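Local coordinates for protein epidermin leader peptide processing serine protease EpiP (Staphylococcus aureus subsp. aureus, PDB 3QFH) that probably cleaves the leader peptide from the precursor of the lantibiotic epidermin, as a subtilisin-like serine endopeptidase, at residues Y46-Q55 and E212-V221; V235-N244 and R295-V306. One frame throughout, in Å; residues are numbered along the deposited sequence.

Interaction 1. Residues Y46-Q55 and E212-V221; sequences YNIPELHVAQ and ELLWVSKAIV. With SO4 (sulfate ion), chain L.
Tyr46 and Ile48, at the end of one arm of a beta hairpin, face Leu214 and Lys218 on helix 213-221. Strand 46-48 runs at 38° to the helix axis, 8.9 Å from it at closest approach, while the returning strand 53-55 lies farther off; a 3-10 segment, 49-51, and a G1 beta bulge at His52 and Val53 make the turn. The Tyr46 ring is held between two partners. Over one face sits Trp215, whose CD1 comes 3.4 Å from Tyr46 CZ with the ring planes oblique; over the opposite face the ammonium of Lys218 makes a cation-pi contact, NZ standing 4.8 Å from the ring centroid. With CG anti to the backbone N (chi1 -168°) and every later torsion extended, Lys218 runs past Ile48 in the opposite direction and delivers NZ to a water, on that same side of the ring, that also takes the N-H of Asn47. Ile48 presses CD1 against the helix backbone, 3.2 Å from Leu214 O, and Leu51 meets Val221 tip to tip, CD2 to CG2 3.8 Å. At the helix N-cap, Gln55 NE2 gives a nearly straight bond, 3.1 Å, to Glu212 OE2, from above the carboxylate plane; Arg158 forms a salt bridge to the same oxygen. A second water joins Gln55 OE1 to Trp215 NE1. All this is consistent with the subtilisin prodomain arrangement, in which the propeptide sheet packs on two protease helices, here 213-225 and 254-269; strand 20-27 continues the hairpin's sheet, and strand 126-130 lies beneath Ala219 and Ile220.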
loop_
_atom_site.group_PDB
_atom_site.type_symbol
_atom_site.label_atom_id
_atom_site.label_comp_id
_atom_site.label_asym_id
_atom_site.label_seq_id
_atom_site.Cartn_x
_atom_site.Cartn_y
_atom_site.Cartn_z
ATOM N N TYR A 46 16.883 -10.035 10.088
ATOM C CA TYR A 46 16.077 -8.823 9.884
ATOM C C TYR A 46 15.671 -8.345 11.268
ATOM O O TYR A 46 15.485 -9.154 12.173
ATOM C CB TYR A 46 14.846 -9.099 9.033
ATOM C CG TYR A 46 14.412 -7.903 8.209
ATOM C CD1 TYR A 46 15.143 -7.527 7.079
ATOM C CD2 TYR A 46 13.268 -7.169 8.524
ATOM C CE1 TYR A 46 14.769 -6.450 6.302
ATOM C CE2 TYR A 46 12.877 -6.069 7.730
ATOM C CZ TYR A 46 13.630 -5.722 6.623
ATOM O OH TYR A 46 13.278 -4.653 5.820
ATOM N N ASN A 47 15.541 -7.044 11.444
ATOM C CA ASN A 47 15.210 -6.518 12.756
ATOM C C ASN A 47 14.581 -5.154 12.633
ATOM O O ASN A 47 14.996 -4.371 11.800
ATOM C CB ASN A 47 16.472 -6.448 13.625
ATOM C CG ASN A 47 16.172 -6.099 15.089
ATOM O OD1 ASN A 47 15.083 -6.355 15.606
ATOM N ND2 ASN A 47 17.156 -5.530 15.759
ATOM N N ILE A 48 13.541 -4.915 13.440
ATOM C CA ILE A 48 12.830 -3.649 13.495
ATOM C C ILE A 48 12.762 -3.246 14.987
ATOM O O ILE A 48 11.790 -3.571 15.673
ATOM C CB ILE A 48 11.387 -3.768 12.950
ATOM C CG1 ILE A 48 11.343 -4.564 11.637
ATOM C CG2 ILE A 48 10.794 -2.372 12.765
ATOM C CD1 ILE A 48 9.944 -4.703 11.032
ATOM N N PRO A 49 13.806 -2.577 15.495
ATOM C CA PRO A 49 13.867 -2.214 16.925
ATOM C C PRO A 49 12.616 -1.496 17.451
ATOM O O PRO A 49 12.134 -1.835 18.521
ATOM C CB PRO A 49 15.106 -1.308 17.010
ATOM C CG PRO A 49 15.970 -1.771 15.900
ATOM C CD PRO A 49 15.028 -2.177 14.778
ATOM N N GLU A 50 12.080 -0.564 16.672
ATOM C CA GLU A 50 10.891 0.211 17.068
ATOM C C GLU A 50 9.651 -0.646 17.320
ATOM O O GLU A 50 8.751 -0.220 18.015
ATOM C CB GLU A 50 10.524 1.255 15.994
ATOM C CG GLU A 50 11.565 2.332 15.709
ATOM C CD GLU A 50 12.633 1.935 14.691
ATOM O OE1 GLU A 50 12.747 0.733 14.334
ATOM O OE2 GLU A 50 13.356 2.863 14.241
ATOM N N LEU A 51 9.579 -1.823 16.718
ATOM C CA LEU A 51 8.410 -2.693 16.891
ATOM C C LEU A 51 8.720 -3.934 17.722
ATOM O O LEU A 51 7.847 -4.773 17.945
ATOM C CB LEU A 51 7.923 -3.156 15.534
ATOM C CG LEU A 51 7.658 -2.061 14.502
ATOM C CD1 LEU A 51 7.043 -2.672 13.258
ATOM C CD2 LEU A 51 6.771 -0.973 15.064
ATOM N N HIS A 52 9.973 -4.075 18.137
ATOM C CA HIS A 52 10.399 -5.249 18.890
ATOM C C HIS A 52 10.162 -6.562 18.132
ATOM O O HIS A 52 9.702 -7.564 18.716
ATOM C CB HIS A 52 9.745 -5.278 20.281
ATOM C CG HIS A 52 10.178 -4.154 21.167
ATOM N ND1 HIS A 52 9.298 -3.253 21.716
ATOM C CD2 HIS A 52 11.410 -3.770 21.571
ATOM C CE1 HIS A 52 9.965 -2.377 22.448
ATOM N NE2 HIS A 52 11.250 -2.673 22.379
ATOM N N VAL A 53 10.480 -6.570 16.835
ATOM C CA VAL A 53 10.348 -7.788 16.028
ATOM C C VAL A 53 11.620 -8.051 15.222
ATOM O O VAL A 53 12.296 -7.128 14.755
ATOM C CB VAL A 53 9.098 -7.788 15.104
ATOM C CG1 VAL A 53 7.817 -7.737 15.932
ATOM C CG2 VAL A 53 9.129 -6.643 14.101
ATOM N N ALA A 54 11.964 -9.327 15.103
ATOM C CA ALA A 54 13.144 -9.735 14.366
ATOM C C ALA A 54 12.868 -11.028 13.645
ATOM O O ALA A 54 11.923 -11.750 13.968
ATOM C CB ALA A 54 14.328 -9.924 15.291
ATOM N N GLN A 55 13.676 -11.297 12.636
ATOM C CA GLN A 55 13.573 -12.548 11.928
ATOM C C GLN A 55 14.884 -13.231 12.227
ATOM O O GLN A 55 15.949 -12.624 12.133
ATOM C CB GLN A 55 13.375 -12.348 10.437
ATOM C CG GLN A 55 12.895 -13.591 9.744
ATOM C CD GLN A 55 12.653 -13.363 8.262
ATOM O OE1 GLN A 55 13.385 -12.605 7.614
ATOM N NE2 GLN A 55 11.648 -14.049 7.708
ATOM N N GLU A 212 8.309 -9.872 2.276
ATOM C CA GLU A 212 8.051 -10.381 3.621
ATOM C C GLU A 212 7.236 -9.293 4.297
ATOM O O GLU A 212 7.524 -8.104 4.098
ATOM C CB GLU A 212 9.354 -10.561 4.410
ATOM C CG GLU A 212 10.290 -11.701 3.980
ATOM C CD GLU A 212 9.924 -13.068 4.566
ATOM O OE1 GLU A 212 8.735 -13.337 4.813
ATOM O OE2 GLU A 212 10.841 -13.891 4.764
ATOM N N LEU A 213 6.230 -9.667 5.091
ATOM C CA LEU A 213 5.435 -8.659 5.791
ATOM C C LEU A 213 6.308 -7.860 6.760
ATOM O O LEU A 213 6.028 -6.701 7.034
ATOM C CB LEU A 213 4.214 -9.264 6.506
ATOM C CG LEU A 213 3.073 -9.737 5.594
ATOM C CD1 LEU A 213 1.943 -10.348 6.422
ATOM C CD2 LEU A 213 2.529 -8.613 4.746
ATOM N N LEU A 214 7.373 -8.476 7.263
ATOM C CA LEU A 214 8.296 -7.770 8.119
ATOM C C LEU A 214 9.020 -6.643 7.377
ATOM O O LEU A 214 9.348 -5.639 7.988
ATOM C CB LEU A 214 9.312 -8.711 8.744
ATOM C CG LEU A 214 8.735 -9.685 9.782
ATOM C CD1 LEU A 214 9.843 -10.624 10.275
ATOM C CD2 LEU A 214 8.105 -8.955 10.935
ATOM N N TRP A 215 9.284 -6.809 6.080
ATOM C CA TRP A 215 9.965 -5.746 5.317
ATOM C C TRP A 215 9.003 -4.590 5.141
ATOM O O TRP A 215 9.381 -3.412 5.267
ATOM C CB TRP A 215 10.459 -6.201 3.929
ATOM C CG TRP A 215 11.281 -7.471 3.868
ATOM C CD1 TRP A 215 11.919 -8.093 4.894
ATOM C CD2 TRP A 215 11.657 -8.179 2.678
ATOM N NE1 TRP A 215 12.600 -9.194 4.436
ATOM C CE2 TRP A 215 12.472 -9.262 3.075
ATOM C CE3 TRP A 215 11.367 -8.013 1.327
ATOM C CZ2 TRP A 215 12.988 -10.190 2.167
ATOM C CZ3 TRP A 215 11.878 -8.935 0.415
ATOM C CH2 TRP A 215 12.691 -10.007 0.842
ATOM N N VAL A 216 7.744 -4.930 4.878
ATOM C CA VAL A 216 6.693 -3.932 4.729
ATOM C C VAL A 216 6.546 -3.114 6.012
ATOM O O VAL A 216 6.438 -1.888 5.954
ATOM C CB VAL A 216 5.341 -4.561 4.389
ATOM C CG1 VAL A 216 4.239 -3.474 4.340
ATOM C CG2 VAL A 216 5.413 -5.330 3.029
ATOM N N SER A 217 6.563 -3.805 7.160
ATOM C CA SER A 217 6.443 -3.164 8.450
ATOM C C SER A 217 7.600 -2.218 8.684
ATOM O O SER A 217 7.398 -1.102 9.127
ATOM C CB SER A 217 6.350 -4.197 9.565
ATOM O OG SER A 217 5.189 -4.994 9.387
ATOM N N LYS A 218 8.813 -2.644 8.351
ATOM C CA LYS A 218 9.967 -1.774 8.537
ATOM C C LYS A 218 9.881 -0.568 7.589
ATOM O O LYS A 218 10.283 0.529 7.946
ATOM C CB LYS A 218 11.258 -2.542 8.349
ATOM C CG LYS A 218 12.485 -1.780 8.799
ATOM C CD LYS A 218 13.736 -2.623 8.651
ATOM C CE LYS A 218 14.956 -1.910 9.196
ATOM N NZ LYS A 218 16.146 -2.779 9.082
ATOM N N ALA A 219 9.349 -0.779 6.389
ATOM C CA ALA A 219 9.176 0.306 5.424
ATOM C C ALA A 219 8.180 1.350 5.944
ATOM O O ALA A 219 8.375 2.558 5.748
ATOM C CB ALA A 219 8.751 -0.245 4.024
ATOM N N ILE A 220 7.128 0.895 6.626
ATOM C CA ILE A 220 6.146 1.812 7.192
ATOM C C ILE A 220 6.805 2.656 8.282
ATOM O O ILE A 220 6.623 3.866 8.336
ATOM C CB ILE A 220 4.943 1.068 7.762
ATOM C CG1 ILE A 220 4.186 0.387 6.618
ATOM C CG2 ILE A 220 4.011 2.036 8.524
ATOM C CD1 ILE A 220 3.055 -0.437 7.073
ATOM N N VAL A 221 7.571 2.012 9.144
ATOM C CA VAL A 221 8.309 2.724 10.191
ATOM C C VAL A 221 9.323 3.711 9.584
ATOM O O VAL A 221 9.471 4.854 10.055
ATOM C CB VAL A 221 9.027 1.722 11.138
ATOM C CG1 VAL A 221 9.998 2.434 12.049
ATOM C CG2 VAL A 221 7.988 0.928 11.972
HETATM S S SO4 L . 13.203 -0.678 24.517
HETATM O O1 SO4 L . 14.218 -0.610 25.564
HETATM O O2 SO4 L . 11.901 -0.361 25.096
HETATM O O3 SO4 L . 13.513 0.276 23.455
HETATM O O4 SO4 L . 13.184 -2.023 23.960
HETATM O O HOH W 1 16.701 -5.622 9.346
HETATM O O HOH W 2 14.148 -11.489 5.447
#

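Interaction 2. Residues V235-N244 and R295-V306; sequences VGSYIILDKN and REYQGNGEVKDV
Ile239 and Lys304 pair at the middle of a two-stranded antiparallel beta ribbon, strands 237-241 and 302-306, in the subtilase domain. The first strand follows closely on strand 230-233 of the central parallel sheet. Val235 lies near the probable Ser-His-Asp triad without touching it, and since the segment just after this sheet strand helps to bind substrate in subtilisins, 235-237 probably does so here.

Backbone hydrogen bonds carry the ladder. Ile239 N to Lys304 O and Lys304 N to Ile239 O are both 2.9 Å and lie in the carbonyl planes; Tyr238 with Asp305 and Ile240 with Val303 are the flanking non-hydrogen-bonded pairs. Toward one end Val306 N reaches Ser237 O almost straight, whereas the return bond is weak; toward the other, Leu241 N to Glu302 O is sound and its counterpart weak.

Apolar contacts differ between the two faces. On one, Ile239 CG2 lies tightly, 3.5 Å from Val306 CG1, and Leu241 CD2 rests on the aliphatic part of Lys304. On the opposite face Tyr238 CB touches Val303 CG1, and Ile240 crosses Tyr297: CG2 lies over one face of the ring, 3.4 Å from Tyr297 CE1. The Tyr238 ring has Asp305 OD1 over one face; Tyr238 OH bonds to Asp281 and Asp305 OD2 to Tyr335.

Among polar side chains, Asp242 OD2 accepts from Asn244 N in a local Asx turn, and Asn244 ND2 makes a weak hydrogen bond across the contact to Asn300 O. Arg295, bent at chi2 and chi3 (-67° and -62°), folds its guanidinium back over Ile240 CD1. NH1 pairs with Glu253. Tyr238 O, which Thr82 OG1 also bonds, accepts from Arg295 NH2 at 2.7 Å, tilted 23° from the carbonyl plane.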
loop_
_atom_site.group_PDB
_atom_site.type_symbol
_atom_site.label_atom_id
_atom_site.label_comp_id
_atom_site.label_asym_id
_atom_site.label_seq_id
_atom_site.Cartn_x
_atom_site.Cartn_y
_atom_site.Cartn_z
ATOM N N VAL A 235 0.165 -3.256 -1.426
ATOM C CA VAL A 235 0.281 -4.704 -1.168
ATOM C C VAL A 235 -0.692 -5.197 -0.109
ATOM O O VAL A 235 -0.867 -4.586 0.953
ATOM C CB VAL A 235 1.715 -5.146 -0.720
ATOM C CG1 VAL A 235 2.086 -4.542 0.632
ATOM C CG2 VAL A 235 1.809 -6.667 -0.638
ATOM N N GLY A 236 -1.316 -6.321 -0.410
ATOM C CA GLY A 236 -2.232 -6.954 0.493
ATOM C C GLY A 236 -1.735 -8.358 0.736
ATOM O O GLY A 236 -0.791 -8.817 0.089
ATOM N N SER A 237 -2.353 -9.031 1.685
ATOM C CA SER A 237 -2.019 -10.403 1.964
ATOM C C SER A 237 -3.088 -10.950 2.871
ATOM O O SER A 237 -3.673 -10.221 3.676
ATOM C CB SER A 237 -0.670 -10.518 2.670
ATOM O OG SER A 237 -0.788 -10.057 3.998
ATOM N N TYR A 238 -3.354 -12.234 2.735
ATOM C CA TYR A 238 -4.306 -12.878 3.587
ATOM C C TYR A 238 -3.460 -13.560 4.628
ATOM O O TYR A 238 -2.609 -14.397 4.304
ATOM C CB TYR A 238 -5.181 -13.834 2.807
ATOM C CG TYR A 238 -6.034 -13.106 1.815
ATOM C CD1 TYR A 238 -7.232 -12.530 2.202
ATOM C CD2 TYR A 238 -5.633 -12.964 0.494
ATOM C CE1 TYR A 238 -8.019 -11.845 1.307
ATOM C CE2 TYR A 238 -6.425 -12.279 -0.418
ATOM C CZ TYR A 238 -7.621 -11.720 0.004
ATOM O OH TYR A 238 -8.419 -11.030 -0.879
ATOM N N ILE A 239 -3.687 -13.181 5.877
ATOM C CA ILE A 239 -2.894 -13.665 6.976
ATOM C C ILE A 239 -3.738 -14.529 7.904
ATOM O O ILE A 239 -4.924 -14.265 8.104
ATOM C CB ILE A 239 -2.282 -12.449 7.725
ATOM C CG1 ILE A 239 -1.148 -12.872 8.648
ATOM C CG2 ILE A 239 -3.365 -11.650 8.464
ATOM C CD1 ILE A 239 -0.403 -11.703 9.223
ATOM N N ILE A 240 -3.119 -15.580 8.438
ATOM C CA ILE A 240 -3.767 -16.473 9.382
ATOM C C ILE A 240 -3.359 -16.075 10.797
ATOM O O ILE A 240 -2.172 -15.887 11.079
ATOM C CB ILE A 240 -3.359 -17.961 9.142
ATOM C CG1 ILE A 240 -3.719 -18.400 7.719
ATOM C CG2 ILE A 240 -4.033 -18.862 10.153
ATOM C CD1 ILE A 240 -3.208 -19.772 7.342
ATOM N N LEU A 241 -4.342 -15.906 11.673
ATOM C CA LEU A 241 -4.075 -15.607 13.076
ATOM C C LEU A 241 -5.099 -16.352 13.898
ATOM O O LEU A 241 -6.246 -16.524 13.471
ATOM C CB LEU A 241 -4.111 -14.117 13.398
ATOM C CG LEU A 241 -5.442 -13.382 13.333
ATOM C CD1 LEU A 241 -5.327 -12.027 14.017
ATOM C CD2 LEU A 241 -5.892 -13.250 11.885
ATOM N N ASP A 242 -4.684 -16.774 15.084
ATOM C CA ASP A 242 -5.520 -17.580 15.944
ATOM C C ASP A 242 -5.550 -17.055 17.379
ATOM O O ASP A 242 -4.720 -17.434 18.205
ATOM C CB ASP A 242 -4.979 -19.002 15.910
ATOM C CG ASP A 242 -5.891 -19.986 16.578
ATOM O OD1 ASP A 242 -5.525 -21.176 16.605
ATOM O OD2 ASP A 242 -6.966 -19.577 17.070
ATOM N N LYS A 243 -6.545 -16.224 17.683
ATOM C CA LYS A 243 -6.674 -15.610 19.018
ATOM C C LYS A 243 -6.951 -16.585 20.170
ATOM O O LYS A 243 -6.835 -16.212 21.332
ATOM C CB LYS A 243 -7.726 -14.496 18.989
ATOM C CG LYS A 243 -7.341 -13.362 18.042
ATOM C CD LYS A 243 -8.237 -12.135 18.164
ATOM C CE LYS A 243 -7.765 -11.036 17.213
ATOM N NZ LYS A 243 -8.531 -9.766 17.356
ATOM N N ASN A 244 -7.293 -17.831 19.850
ATOM C CA ASN A 244 -7.556 -18.856 20.870
ATOM C C ASN A 244 -6.282 -19.513 21.408
ATOM O O ASN A 244 -6.323 -20.236 22.405
ATOM C CB ASN A 244 -8.476 -19.935 20.297
ATOM C CG ASN A 244 -9.798 -19.368 19.805
ATOM O OD1 ASN A 244 -10.401 -18.512 20.457
ATOM N ND2 ASN A 244 -10.254 -19.844 18.645
ATOM N N ARG A 295 -6.478 -18.952 1.606
ATOM C CA ARG A 295 -5.272 -19.623 2.092
ATOM C C ARG A 295 -5.485 -21.132 2.188
ATOM O O ARG A 295 -4.638 -21.838 2.741
ATOM C CB ARG A 295 -4.867 -19.089 3.478
ATOM C CG ARG A 295 -4.384 -17.668 3.492
ATOM C CD ARG A 295 -3.052 -17.478 2.747
ATOM N NE ARG A 295 -1.944 -18.232 3.339
ATOM C CZ ARG A 295 -1.265 -17.868 4.430
ATOM N NH1 ARG A 295 -0.263 -18.620 4.872
ATOM N NH2 ARG A 295 -1.578 -16.763 5.091
ATOM N N GLU A 296 -6.604 -21.621 1.650
ATOM C CA GLU A 296 -6.944 -23.044 1.721
ATOM C C GLU A 296 -6.724 -23.505 3.162
ATOM O O GLU A 296 -6.068 -24.513 3.418
ATOM C CB GLU A 296 -6.077 -23.857 0.750
ATOM C CG GLU A 296 -6.091 -23.333 -0.695
ATOM C CD GLU A 296 -5.232 -24.166 -1.636
ATOM O OE1 GLU A 296 -4.648 -25.172 -1.184
ATOM O OE2 GLU A 296 -5.144 -23.814 -2.834
ATOM N N TYR A 297 -7.289 -22.747 4.094
ATOM C CA TYR A 297 -7.093 -22.980 5.514
ATOM C C TYR A 297 -8.266 -23.693 6.183
ATOM O O TYR A 297 -9.409 -23.245 6.069
ATOM C CB TYR A 297 -6.851 -21.626 6.172
ATOM C CG TYR A 297 -6.669 -21.658 7.660
ATOM C CD1 TYR A 297 -5.446 -22.011 8.222
ATOM C CD2 TYR A 297 -7.708 -21.295 8.512
ATOM C CE1 TYR A 297 -5.269 -22.024 9.594
ATOM C CE2 TYR A 297 -7.539 -21.302 9.879
ATOM C CZ TYR A 297 -6.318 -21.664 10.418
ATOM O OH TYR A 297 -6.143 -21.672 11.779
ATOM N N GLN A 298 -7.970 -24.792 6.885
ATOM C CA GLN A 298 -8.995 -25.584 7.595
ATOM C C GLN A 298 -8.814 -25.617 9.128
ATOM O O GLN A 298 -9.378 -26.482 9.794
ATOM C CB GLN A 298 -9.061 -27.036 7.065
ATOM C CG GLN A 298 -9.512 -27.203 5.600
ATOM C CD GLN A 298 -8.384 -27.050 4.588
ATOM O OE1 GLN A 298 -7.269 -27.540 4.799
ATOM N NE2 GLN A 298 -8.684 -26.404 3.463
ATOM N N GLY A 299 -8.044 -24.684 9.687
ATOM C CA GLY A 299 -7.839 -24.624 11.144
ATOM C C GLY A 299 -9.013 -23.966 11.856
ATOM O O GLY A 299 -10.100 -23.870 11.287
ATOM N N ASN A 300 -8.790 -23.498 13.090
ATOM C CA ASN A 300 -9.847 -22.853 13.905
ATOM C C ASN A 300 -9.413 -21.681 14.815
ATOM O O ASN A 300 -9.517 -21.802 16.036
ATOM C CB ASN A 300 -10.521 -23.916 14.795
ATOM C CG ASN A 300 -11.540 -24.754 14.047
ATOM O OD1 ASN A 300 -12.517 -24.228 13.508
ATOM N ND2 ASN A 300 -11.346 -26.066 14.057
ATOM N N GLY A 301 -8.931 -20.559 14.272
ATOM C CA GLY A 301 -8.733 -20.348 12.846
ATOM C C GLY A 301 -9.440 -19.144 12.235
ATOM O O GLY A 301 -10.656 -19.144 12.104
ATOM N N GLU A 302 -8.682 -18.111 11.870
ATOM C CA GLU A 302 -9.246 -16.947 11.151
ATOM C C GLU A 302 -8.258 -16.338 10.166
ATOM O O GLU A 302 -7.072 -16.208 10.461
ATOM C CB GLU A 302 -9.761 -15.844 12.087
ATOM C CG GLU A 302 -11.128 -16.123 12.720
ATOM C CD GLU A 302 -11.856 -14.845 13.175
ATOM O OE1 GLU A 302 -11.454 -13.725 12.764
ATOM O OE2 GLU A 302 -12.854 -14.966 13.923
ATOM N N VAL A 303 -8.766 -15.974 8.993
ATOM C CA VAL A 303 -7.967 -15.347 7.958
ATOM C C VAL A 303 -8.394 -13.883 7.805
ATOM O O VAL A 303 -9.582 -13.584 7.822
ATOM C CB VAL A 303 -8.132 -16.075 6.622
ATOM C CG1 VAL A 303 -7.408 -15.340 5.523
ATOM C CG2 VAL A 303 -7.618 -17.504 6.741
ATOM N N LYS A 304 -7.432 -12.982 7.665
ATOM C CA LYS A 304 -7.739 -11.556 7.501
ATOM C C LYS A 304 -7.008 -10.939 6.322
ATOM O O LYS A 304 -5.883 -11.328 6.004
ATOM C CB LYS A 304 -7.389 -10.768 8.762
ATOM C CG LYS A 304 -8.214 -11.131 9.982
ATOM C CD LYS A 304 -8.185 -10.027 11.038
ATOM C CE LYS A 304 -8.952 -8.781 10.572
ATOM N NZ LYS A 304 -8.918 -7.660 11.551
ATOM N N ASP A 305 -7.664 -9.981 5.672
ATOM C CA ASP A 305 -7.085 -9.252 4.555
ATOM C C ASP A 305 -6.334 -8.082 5.197
ATOM O O ASP A 305 -6.962 -7.198 5.754
ATOM C CB ASP A 305 -8.211 -8.773 3.628
ATOM C CG ASP A 305 -7.708 -8.062 2.380
ATOM O OD1 ASP A 305 -6.492 -8.076 2.116
ATOM O OD2 ASP A 305 -8.553 -7.487 1.648
ATOM N N VAL A 306 -5.000 -8.091 5.144
ATOM C CA VAL A 306 -4.205 -7.051 5.799
ATOM C C VAL A 306 -3.213 -6.366 4.848
ATOM O O VAL A 306 -2.716 -6.970 3.906
ATOM C CB VAL A 306 -3.455 -7.606 7.030
ATOM C CG1 VAL A 306 -4.408 -8.406 7.904
ATOM C CG2 VAL A 306 -2.274 -8.449 6.630
#

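Overall arrangement
The pair illustrates how one subtilase scaffold uses two kinds of contact. Interaction 1 is largely buried and joins a sheet to a helix, mainly through side chains and two bridging waters, between the propeptide-like and protease portions of the chain. Interaction 2 is only partly buried, belongs wholly to the protease portion, and is carried by main-chain bonds, with polar loop residues at its more exposed end. Their centres are about 20 Å apart, yet they meet: Leu213, at the start of helix 213-225, packs CD1 against Ser237 OG (3.7 Å) and Ile239 CD1 (3.9 Å). Helix 254-269 also touches both, at Leu214 and Leu51 in one and at Ile239 and Val306 in the other.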